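Local coordinates for protein phospholethanolamine N-methyltransferase 2 (Haemonchus contortus, PDB 4KRI) that methylates phosphoethanolamine-derived substrates with S-adenosylmethionine as methyl donor, probably in the later methylation steps of nematode phosphocholine synthesis, at residues S62-L67 and L91-T96; K82-I87 and T119-V124; F136-V141 and W159-K164. One frame throughout, in Å; residues are numbered along the deposited sequence.

All three contacts lie in the N-terminal part of the chain, within residues 43-167. Interactions 1 and 2 share helix 80-93: the first ties its C-terminal end to strand 64-70, the second packs its N-terminal half against helix 114-124. Interaction 3 joins two neighbouring strands of the sheet that these helices lie on. It meets interaction 1 through Lys163 and Phe136, and interaction 2 through Thr119 and Trp159. Chemistry follows place: interaction 1 runs from buried leucines to a solvated, charged edge; interaction 2 is a buried apolar contact with a polar edge; interaction 3, partly buried, rests on backbone bonds with a buried aromatic-aliphatic face.

Interaction 1: residues S62-L67 and L91-T96; sequences SNLDAL and LRSLRT
Leu64 and Leu94 form a short parallel bridge where helix 80-93 ends beside residues 62-67. Two backbone hydrogen bonds make it, Leu64 N to Ser93 O at 3.0 Å and Arg95 N to Leu64 O at 2.9 Å, both nearly straight. Leu64 thus uses its N-H and its carbonyl on the two residues that flank Leu94.

The apolar part centres on one methyl group. Leu94 CD2 lies 3.9 Å from Leu64 CB and equally 3.9 Å from Leu67 CB, bridging the two leucines of the strand. With its CG turned away from the carbonyl carbon (chi1 -74°), Leu94 carries this methyl toward the 62-67 segment. Ser93 OG touches Leu64 CD1 at 3.6 Å and Leu67 CD2 at 3.7 Å, about a right angle apart as seen from it; its hydrogen bond goes to Ala90 O, in the preceding turn.

At the exposed edge the chemistry is polar. Arg95 bends at chi3 (59°) and runs alongside Asn63 and Asp65. Asn63 OD1 rests 3.1 Å from the aliphatic Arg95 CG, the amide and guanidinium planes being only 17° apart. Asp65 OD1 stands over one guanidinium face, 3.7 Å from Arg95 NE, a long salt bridge of charges to which no N-H points. Water 1 supplies directed bonds instead: it donates to Asn63 O and Asp65 OD2 and accepts from Arg95 NH1. A second water links Asn63 N to Arg92 O.

Around this junction, Asp65 OD2 also accepts from Gln25 N, and the backbone of strand 64-70 pairs with strand 98-105. Lys163 of strand 156-166 bonds to the carbonyl oxygens of Leu91 and Leu94, and Phe136 of strand 132-143 packs on both leucines, joining helix end to sheet.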
loop_
_atom_site.group_PDB
_atom_site.type_symbol
_atom_site.label_atom_id
_atom_site.label_comp_id
_atom_site.label_asym_id
_atom_site.label_seq_id
_atom_site.Cartn_x
_atom_site.Cartn_y
_atom_site.Cartn_z
ATOM N N SER A 62 26.233 -17.812 4.089
ATOM C CA SER A 62 25.548 -18.088 5.350
ATOM C C SER A 62 25.746 -16.942 6.335
ATOM O O SER A 62 26.619 -16.095 6.135
ATOM C CB SER A 62 26.050 -19.394 5.980
ATOM O OG SER A 62 27.345 -19.228 6.529
ATOM N N ASN A 63 24.935 -16.930 7.391
ATOM C CA ASN A 63 25.046 -15.926 8.450
ATOM C C ASN A 63 24.980 -14.489 7.907
ATOM O O ASN A 63 25.656 -13.583 8.410
ATOM C CB ASN A 63 26.333 -16.139 9.259
ATOM C CG ASN A 63 26.250 -15.552 10.660
ATOM O OD1 ASN A 63 25.244 -15.710 11.357
ATOM N ND2 ASN A 63 27.310 -14.870 11.078
ATOM N N LEU A 64 24.173 -14.277 6.873
ATOM C CA LEU A 64 24.089 -12.949 6.260
ATOM C C LEU A 64 23.151 -12.040 7.032
ATOM O O LEU A 64 22.087 -12.466 7.489
ATOM C CB LEU A 64 23.577 -13.033 4.825
ATOM C CG LEU A 64 24.409 -13.824 3.815
ATOM C CD1 LEU A 64 23.723 -13.712 2.466
ATOM C CD2 LEU A 64 25.824 -13.278 3.717
ATOM N N ASP A 65 23.537 -10.776 7.156
ATOM C CA ASP A 65 22.613 -9.774 7.682
ATOM C C ASP A 65 21.706 -9.220 6.592
ATOM O O ASP A 65 20.613 -8.744 6.870
ATOM C CB ASP A 65 23.404 -8.654 8.351
ATOM C CG ASP A 65 24.272 -9.172 9.478
ATOM O OD1 ASP A 65 23.707 -9.519 10.549
ATOM O OD2 ASP A 65 25.509 -9.260 9.293
ATOM N N ALA A 66 22.157 -9.272 5.345
ATOM C CA ALA A 66 21.345 -8.817 4.228
ATOM C C ALA A 66 21.762 -9.577 2.998
ATOM O O ALA A 66 22.942 -9.867 2.802
ATOM C CB ALA A 66 21.515 -7.313 3.991
ATOM N N LEU A 67 20.770 -9.899 2.182
ATOM C CA LEU A 67 20.992 -10.522 0.899
ATOM C C LEU A 67 20.297 -9.644 -0.126
ATOM O O LEU A 67 19.084 -9.415 -0.036
ATOM C CB LEU A 67 20.346 -11.906 0.898
ATOM C CG LEU A 67 20.385 -12.648 -0.437
ATOM C CD1 LEU A 67 21.821 -12.880 -0.910
ATOM C CD2 LEU A 67 19.646 -13.960 -0.293
ATOM N N LEU A 91 16.547 -18.220 2.411
ATOM C CA LEU A 91 16.280 -18.398 3.837
ATOM C C LEU A 91 17.453 -19.046 4.561
ATOM O O LEU A 91 17.809 -18.629 5.666
ATOM C CB LEU A 91 15.004 -19.220 4.050
ATOM C CG LEU A 91 13.709 -18.438 3.797
ATOM C CD1 LEU A 91 12.515 -19.386 3.715
ATOM C CD2 LEU A 91 13.475 -17.411 4.905
ATOM N N ARG A 92 18.064 -20.059 3.953
ATOM C CA ARG A 92 19.201 -20.700 4.607
ATOM C C ARG A 92 20.387 -19.746 4.769
ATOM O O ARG A 92 21.115 -19.818 5.757
ATOM C CB ARG A 92 19.623 -21.973 3.863
ATOM C CG ARG A 92 18.624 -23.107 4.027
ATOM C CD ARG A 92 19.070 -24.377 3.307
ATOM N NE ARG A 92 18.034 -25.406 3.382
ATOM C CZ ARG A 92 17.940 -26.454 2.564
ATOM N NH1 ARG A 92 18.824 -26.629 1.586
ATOM N NH2 ARG A 92 16.950 -27.328 2.724
ATOM N N SER A 93 20.566 -18.834 3.816
ATOM C CA SER A 93 21.746 -17.974 3.821
ATOM C C SER A 93 21.649 -16.847 4.847
ATOM O O SER A 93 22.673 -16.294 5.265
ATOM C CB SER A 93 21.955 -17.355 2.442
ATOM O OG SER A 93 21.094 -16.236 2.284
ATOM N N LEU A 94 20.426 -16.497 5.237
ATOM C CA LEU A 94 20.206 -15.341 6.116
ATOM C C LEU A 94 20.159 -15.715 7.584
ATOM O O LEU A 94 19.653 -16.775 7.943
ATOM C CB LEU A 94 18.888 -14.638 5.762
ATOM C CG LEU A 94 18.925 -13.810 4.475
ATOM C CD1 LEU A 94 17.502 -13.539 3.993
ATOM C CD2 LEU A 94 19.667 -12.494 4.692
ATOM N N ARG A 95 20.692 -14.840 8.430
ATOM C CA ARG A 95 20.429 -14.921 9.867
ATOM C C ARG A 95 18.968 -14.609 10.131
ATOM O O ARG A 95 18.328 -13.907 9.347
ATOM C CB ARG A 95 21.258 -13.877 10.617
ATOM C CG ARG A 95 22.745 -14.096 10.531
ATOM C CD ARG A 95 23.514 -12.898 11.086
ATOM N NE ARG A 95 23.167 -12.626 12.481
ATOM C CZ ARG A 95 24.045 -12.257 13.406
ATOM N NH1 ARG A 95 25.324 -12.112 13.082
ATOM N NH2 ARG A 95 23.648 -12.030 14.654
ATOM N N THR A 96 18.432 -15.089 11.252
ATOM C CA THR A 96 17.104 -14.642 11.649
ATOM C C THR A 96 17.138 -13.116 11.812
ATOM O O THR A 96 18.118 -12.562 12.321
ATOM C CB THR A 96 16.616 -15.347 12.931
ATOM O OG1 THR A 96 16.488 -16.752 12.668
ATOM C CG2 THR A 96 15.257 -14.792 13.366
HETATM O O HOH W 1 26.459 -11.609 10.264
HETATM O O HOH W 2 22.869 -18.919 7.608
#

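Interaction 2: residues K82-I87 and T119-V124; sequences KLDKFI and TDYFDV
Tyr121 reaches from helix 114-124 to helix 80-93 and meets it with a ring face, a ring edge and its hydroxyl. CG lies roughly opposite the backbone N (chi1 -156°), and the ring extends across the gap until OH donates a 2.6 Å hydrogen bond to Asp84 OD1. The oxygen is met on its syn side, somewhat out of the carboxylate plane. OD1 comes in at the ring edge, near the ring plane, and the carboxylate is turned only 17° from the ring.

Leu83 approaches the same ring over a face. Its CG points away from the backbone N, bringing CD2 to 4.0 Å from the Tyr121 ring centroid in a CH-pi contact. The other methyl, CD1, meets the Phe122 ring at its edge instead, 4.0 Å from Phe122 CE1, and the forked side chain thereby touches both aromatics.

Ile87, one turn after Leu83, sets CD1 in the angle between the two ring edges, 3.7 Å from Tyr121 CD2 and from Phe122 CD1. Phe122 in turn packs edge-to-face with Trp159 of strand 156-166.

The short helix segments cross at -50°, with axes 11.4 Å apart at closest approach, a separation spanned by large side chains. Ile87 also touches Phe136, and Thr119 touches Phe138. Both helices thus pack side by side on the sheet face that carries these two phenylalanines, the layered arrangement of an alpha/beta fold.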
loop_
_atom_site.group_PDB
_atom_site.type_symbol
_atom_site.label_atom_id
_atom_site.label_comp_id
_atom_site.label_asym_id
_atom_site.label_seq_id
_atom_site.Cartn_x
_atom_site.Cartn_y
_atom_site.Cartn_z
ATOM N N LYS A 82 11.909 -23.986 -9.469
ATOM C CA LYS A 82 13.108 -23.156 -9.383
ATOM C C LYS A 82 12.947 -22.039 -8.358
ATOM O O LYS A 82 13.891 -21.721 -7.632
ATOM C CB LYS A 82 13.473 -22.553 -10.740
ATOM C CG LYS A 82 13.922 -23.579 -11.775
ATOM C CD LYS A 82 14.479 -22.893 -13.006
ATOM C CE LYS A 82 14.771 -23.903 -14.107
ATOM N NZ LYS A 82 14.879 -23.237 -15.438
ATOM N N LEU A 83 11.762 -21.435 -8.305
ATOM C CA LEU A 83 11.498 -20.380 -7.327
ATOM C C LEU A 83 11.593 -20.943 -5.909
ATOM O O LEU A 83 12.146 -20.301 -5.018
ATOM C CB LEU A 83 10.129 -19.729 -7.568
ATOM C CG LEU A 83 9.760 -18.533 -6.678
ATOM C CD1 LEU A 83 10.733 -17.390 -6.866
ATOM C CD2 LEU A 83 8.350 -18.059 -6.954
ATOM N N ASP A 84 11.086 -22.154 -5.707
ATOM C CA ASP A 84 11.155 -22.779 -4.385
ATOM C C ASP A 84 12.602 -23.026 -3.953
ATOM O O ASP A 84 12.948 -22.852 -2.781
ATOM C CB ASP A 84 10.394 -24.105 -4.370
ATOM C CG ASP A 84 8.896 -23.924 -4.445
ATOM O OD1 ASP A 84 8.396 -22.817 -4.151
ATOM O OD2 ASP A 84 8.213 -24.910 -4.789
ATOM N N LYS A 85 13.440 -23.455 -4.890
ATOM C CA LYS A 85 14.860 -23.633 -4.601
ATOM C C LYS A 85 15.506 -22.319 -4.173
ATOM O O LYS A 85 16.306 -22.293 -3.238
ATOM C CB LYS A 85 15.604 -24.247 -5.794
ATOM C CG LYS A 85 15.727 -25.748 -5.698
ATOM C CD LYS A 85 15.971 -26.379 -7.054
ATOM C CE LYS A 85 16.032 -27.894 -6.932
ATOM N NZ LYS A 85 17.123 -28.315 -6.000
ATOM N N PHE A 86 15.148 -21.231 -4.847
ATOM C CA PHE A 86 15.708 -19.929 -4.504
ATOM C C PHE A 86 15.258 -19.461 -3.131
ATOM O O PHE A 86 16.070 -18.994 -2.340
ATOM C CB PHE A 86 15.339 -18.851 -5.529
ATOM C CG PHE A 86 15.508 -17.456 -4.999
ATOM C CD1 PHE A 86 16.771 -16.898 -4.870
ATOM C CD2 PHE A 86 14.410 -16.713 -4.595
ATOM C CE1 PHE A 86 16.936 -15.615 -4.359
ATOM C CE2 PHE A 86 14.568 -15.434 -4.082
ATOM C CZ PHE A 86 15.835 -14.882 -3.972
ATOM N N ILE A 87 13.962 -19.550 -2.851
ATOM C CA ILE A 87 13.469 -19.060 -1.561
ATOM C C ILE A 87 14.106 -19.858 -0.438
ATOM O O ILE A 87 14.486 -19.303 0.596
ATOM C CB ILE A 87 11.947 -19.141 -1.456
ATOM C CG1 ILE A 87 11.312 -18.316 -2.572
ATOM C CG2 ILE A 87 11.485 -18.629 -0.099
ATOM C CD1 ILE A 87 9.804 -18.480 -2.682
ATOM N N THR A 119 4.284 -11.765 -4.339
ATOM C CA THR A 119 4.265 -11.307 -2.954
ATOM C C THR A 119 3.585 -12.336 -2.064
ATOM O O THR A 119 4.092 -12.674 -0.985
ATOM C CB THR A 119 3.563 -9.946 -2.834
ATOM O OG1 THR A 119 4.201 -9.021 -3.725
ATOM C CG2 THR A 119 3.650 -9.413 -1.410
ATOM N N ASP A 120 2.454 -12.863 -2.520
ATOM C CA ASP A 120 1.758 -13.890 -1.749
ATOM C C ASP A 120 2.608 -15.152 -1.624
ATOM O O ASP A 120 2.649 -15.780 -0.569
ATOM C CB ASP A 120 0.406 -14.229 -2.387
ATOM C CG ASP A 120 -0.641 -13.153 -2.152
ATOM O OD1 ASP A 120 -0.474 -12.338 -1.216
ATOM O OD2 ASP A 120 -1.645 -13.134 -2.902
ATOM N N TYR A 121 3.299 -15.511 -2.700
ATOM C CA TYR A 121 4.124 -16.712 -2.704
ATOM C C TYR A 121 5.242 -16.610 -1.664
ATOM O O TYR A 121 5.498 -17.556 -0.917
ATOM C CB TYR A 121 4.724 -16.924 -4.091
ATOM C CG TYR A 121 5.106 -18.355 -4.393
ATOM C CD1 TYR A 121 4.219 -19.203 -5.040
ATOM C CD2 TYR A 121 6.353 -18.853 -4.046
ATOM C CE1 TYR A 121 4.557 -20.507 -5.329
ATOM C CE2 TYR A 121 6.701 -20.164 -4.325
ATOM C CZ TYR A 121 5.798 -20.985 -4.967
ATOM O OH TYR A 121 6.126 -22.291 -5.260
ATOM N N PHE A 122 5.914 -15.463 -1.632
ATOM C CA PHE A 122 6.978 -15.223 -0.660
ATOM C C PHE A 122 6.416 -15.240 0.761
ATOM O O PHE A 122 7.064 -15.731 1.695
ATOM C CB PHE A 122 7.628 -13.860 -0.916
ATOM C CG PHE A 122 8.362 -13.765 -2.220
ATOM C CD1 PHE A 122 8.957 -14.883 -2.781
ATOM C CD2 PHE A 122 8.458 -12.546 -2.884
ATOM C CE1 PHE A 122 9.644 -14.794 -3.983
ATOM C CE2 PHE A 122 9.137 -12.451 -4.081
ATOM C CZ PHE A 122 9.728 -13.582 -4.635
ATOM N N ASP A 123 5.210 -14.705 0.921
ATOM C CA ASP A 123 4.614 -14.529 2.253
ATOM C C ASP A 123 4.170 -15.860 2.860
ATOM O O ASP A 123 4.098 -16.009 4.082
ATOM C CB ASP A 123 3.429 -13.557 2.170
ATOM C CG ASP A 123 3.101 -12.901 3.505
ATOM O OD1 ASP A 123 4.032 -12.535 4.257
ATOM O OD2 ASP A 123 1.902 -12.743 3.807
ATOM N N VAL A 124 3.885 -16.828 1.994
ATOM C CA VAL A 124 3.319 -18.111 2.402
ATOM C C VAL A 124 4.390 -19.186 2.614
ATOM O O VAL A 124 4.226 -20.083 3.444
ATOM C CB VAL A 124 2.257 -18.569 1.363
ATOM C CG1 VAL A 124 1.985 -20.055 1.448
ATOM C CG2 VAL A 124 0.967 -17.774 1.548
#

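Interaction 3: residues F136-V141 and W159-K164; sequences FQFYAV and WTLMKK
A classic beta bulge interrupts the antiparallel pairing of strands 132-143 and 156-166: Tyr139 and Ala140 both face Thr160. Their amides converge on Thr160 O, Tyr139 N at 3.1 Å and bent (138°), Ala140 N at 3.3 Å and straighter. Thr160 N returns a 2.9 Å bond to Ala140 O. Before the bulge, Gln137 and Met162 form a regular hydrogen-bonded pair, Gln137 N to Met162 O at 2.7 Å and Met162 N to Gln137 O at 2.9 Å.

One face of the sheet carries Phe136, Phe138, Val141, Trp159 and Leu161; Lys163 starts from it too, its amine leading away to helix 80-93 and Glu129. Val141 chi1 (-174°) puts CG1 opposite the backbone N and CG2 beside it, 3.6 Å from Trp159 CD1, while Trp159 NE1 bonds to Thr119 OG1. Leu161 lies between Phe136 and Phe138, its CB 3.9 Å from Phe136 CD1 and its CD2 against Phe138. On the other side, Tyr139 runs alongside Thr160, Tyr139 CD2 lying 3.6 Å from Thr160 CG2, and its hydroxyl bonds to Glu284 N; helix 5-18 touches both.

Backbone bonds therefore fix the strand pair, the doubly used Thr160 carbonyl absorbs the extra residue, and a mainly apolar face meets the helices.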
loop_
_atom_site.group_PDB
_atom_site.type_symbol
_atom_site.label_atom_id
_atom_site.label_comp_id
_atom_site.label_asym_id
_atom_site.label_seq_id
_atom_site.Cartn_x
_atom_site.Cartn_y
_atom_site.Cartn_z
ATOM N N PHE A 136 9.634 -15.629 5.288
ATOM C CA PHE A 136 9.809 -14.189 5.166
ATOM C C PHE A 136 8.602 -13.412 5.654
ATOM O O PHE A 136 7.468 -13.700 5.264
ATOM C CB PHE A 136 10.106 -13.805 3.713
ATOM C CG PHE A 136 11.498 -14.133 3.280
ATOM C CD1 PHE A 136 12.591 -13.502 3.870
ATOM C CD2 PHE A 136 11.726 -15.067 2.273
ATOM C CE1 PHE A 136 13.892 -13.813 3.471
ATOM C CE2 PHE A 136 13.012 -15.380 1.867
ATOM C CZ PHE A 136 14.106 -14.755 2.472
ATOM N N GLN A 137 8.854 -12.427 6.513
ATOM C CA GLN A 137 7.835 -11.460 6.904
ATOM C C GLN A 137 7.857 -10.306 5.908
ATOM O O GLN A 137 8.923 -9.814 5.532
ATOM C CB GLN A 137 8.104 -10.937 8.320
ATOM C CG GLN A 137 7.196 -9.787 8.750
ATOM C CD GLN A 137 7.501 -9.310 10.155
ATOM O OE1 GLN A 137 7.536 -10.103 11.098
ATOM N NE2 GLN A 137 7.728 -8.010 10.305
ATOM N N PHE A 138 6.678 -9.880 5.472
ATOM C CA PHE A 138 6.568 -8.809 4.486
ATOM C C PHE A 138 6.848 -7.424 5.082
ATOM O O PHE A 138 6.378 -7.101 6.182
ATOM C CB PHE A 138 5.169 -8.833 3.857
ATOM C CG PHE A 138 4.929 -7.716 2.889
ATOM C CD1 PHE A 138 5.398 -7.804 1.581
ATOM C CD2 PHE A 138 4.259 -6.570 3.291
ATOM C CE1 PHE A 138 5.188 -6.770 0.683
ATOM C CE2 PHE A 138 4.045 -5.532 2.392
ATOM C CZ PHE A 138 4.504 -5.634 1.097
ATOM N N TYR A 139 7.622 -6.610 4.358
ATOM C CA TYR A 139 7.792 -5.205 4.724
ATOM C C TYR A 139 7.235 -4.245 3.666
ATOM O O TYR A 139 6.416 -3.381 3.985
ATOM C CB TYR A 139 9.255 -4.870 5.038
ATOM C CG TYR A 139 9.431 -3.440 5.484
ATOM C CD1 TYR A 139 9.109 -3.048 6.780
ATOM C CD2 TYR A 139 9.901 -2.473 4.608
ATOM C CE1 TYR A 139 9.255 -1.727 7.185
ATOM C CE2 TYR A 139 10.053 -1.156 5.008
ATOM C CZ TYR A 139 9.738 -0.789 6.290
ATOM O OH TYR A 139 9.898 0.530 6.666
ATOM N N ALA A 140 7.688 -4.367 2.424
ATOM C CA ALA A 140 7.200 -3.477 1.372
ATOM C C ALA A 140 7.492 -3.994 -0.022
ATOM O O ALA A 140 8.357 -4.843 -0.217
ATOM C CB ALA A 140 7.788 -2.069 1.530
ATOM N N VAL A 141 6.746 -3.472 -0.986
ATOM C CA VAL A 141 7.130 -3.570 -2.389
ATOM C C VAL A 141 7.205 -2.145 -2.902
ATOM O O VAL A 141 6.240 -1.386 -2.791
ATOM C CB VAL A 141 6.088 -4.302 -3.243
ATOM C CG1 VAL A 141 6.648 -4.498 -4.675
ATOM C CG2 VAL A 141 5.722 -5.643 -2.633
ATOM N N TRP A 159 11.248 -5.896 -3.568
ATOM C CA TRP A 159 10.616 -6.405 -2.351
ATOM C C TRP A 159 11.578 -6.234 -1.195
ATOM O O TRP A 159 12.763 -6.501 -1.326
ATOM C CB TRP A 159 10.294 -7.906 -2.482
ATOM C CG TRP A 159 9.107 -8.240 -3.325
ATOM C CD1 TRP A 159 7.850 -8.559 -2.888
ATOM C CD2 TRP A 159 9.065 -8.321 -4.751
ATOM N NE1 TRP A 159 7.028 -8.829 -3.965
ATOM C CE2 TRP A 159 7.751 -8.681 -5.117
ATOM C CE3 TRP A 159 10.013 -8.118 -5.760
ATOM C CZ2 TRP A 159 7.363 -8.844 -6.449
ATOM C CZ3 TRP A 159 9.626 -8.275 -7.076
ATOM C CH2 TRP A 159 8.312 -8.632 -7.408
ATOM N N THR A 160 11.061 -5.814 -0.050
ATOM C CA THR A 160 11.839 -5.802 1.184
ATOM C C THR A 160 11.178 -6.817 2.099
ATOM O O THR A 160 10.020 -6.641 2.459
ATOM C CB THR A 160 11.776 -4.415 1.869
ATOM O OG1 THR A 160 12.366 -3.423 1.011
ATOM C CG2 THR A 160 12.560 -4.435 3.176
ATOM N N LEU A 161 11.908 -7.872 2.466
ATOM C CA LEU A 161 11.362 -8.957 3.301
ATOM C C LEU A 161 12.351 -9.272 4.412
ATOM O O LEU A 161 13.543 -9.022 4.263
ATOM C CB LEU A 161 11.164 -10.212 2.439
ATOM C CG LEU A 161 10.352 -10.064 1.149
ATOM C CD1 LEU A 161 10.505 -11.309 0.273
ATOM C CD2 LEU A 161 8.891 -9.818 1.463
ATOM N N MET A 162 11.868 -9.822 5.526
ATOM C CA MET A 162 12.753 -10.147 6.642
ATOM C C MET A 162 12.559 -11.596 7.064
ATOM O O MET A 162 11.422 -12.065 7.171
ATOM C CB MET A 162 12.448 -9.207 7.822
ATOM C CG MET A 162 13.368 -9.373 9.022
ATOM S SD MET A 162 13.299 -7.964 10.167
ATOM C CE MET A 162 12.030 -6.964 9.365
ATOM N N LYS A 163 13.654 -12.310 7.314
ATOM C CA LYS A 163 13.557 -13.697 7.770
ATOM C C LYS A 163 13.084 -13.746 9.217
ATOM O O LYS A 163 13.652 -13.070 10.074
ATOM C CB LYS A 163 14.918 -14.371 7.692
ATOM C CG LYS A 163 14.876 -15.849 8.087
ATOM C CD LYS A 163 16.272 -16.471 8.095
ATOM C CE LYS A 163 16.209 -17.919 8.565
ATOM N NZ LYS A 163 17.523 -18.618 8.463
ATOM N N LYS A 164 12.059 -14.552 9.491
ATOM C CA LYS A 164 11.486 -14.657 10.841
ATOM C C LYS A 164 11.179 -16.113 11.180
ATOM O O LYS A 164 11.017 -16.951 10.283
ATOM C CB LYS A 164 10.193 -13.838 10.943
ATOM C CG LYS A 164 10.381 -12.348 10.802
ATOM C CD LYS A 164 11.166 -11.779 11.975
ATOM C CE LYS A 164 11.215 -10.252 11.899
ATOM N NZ LYS A 164 12.021 -9.654 13.002
HETATM O O HOH W 3 10.764 -2.525 -0.991
#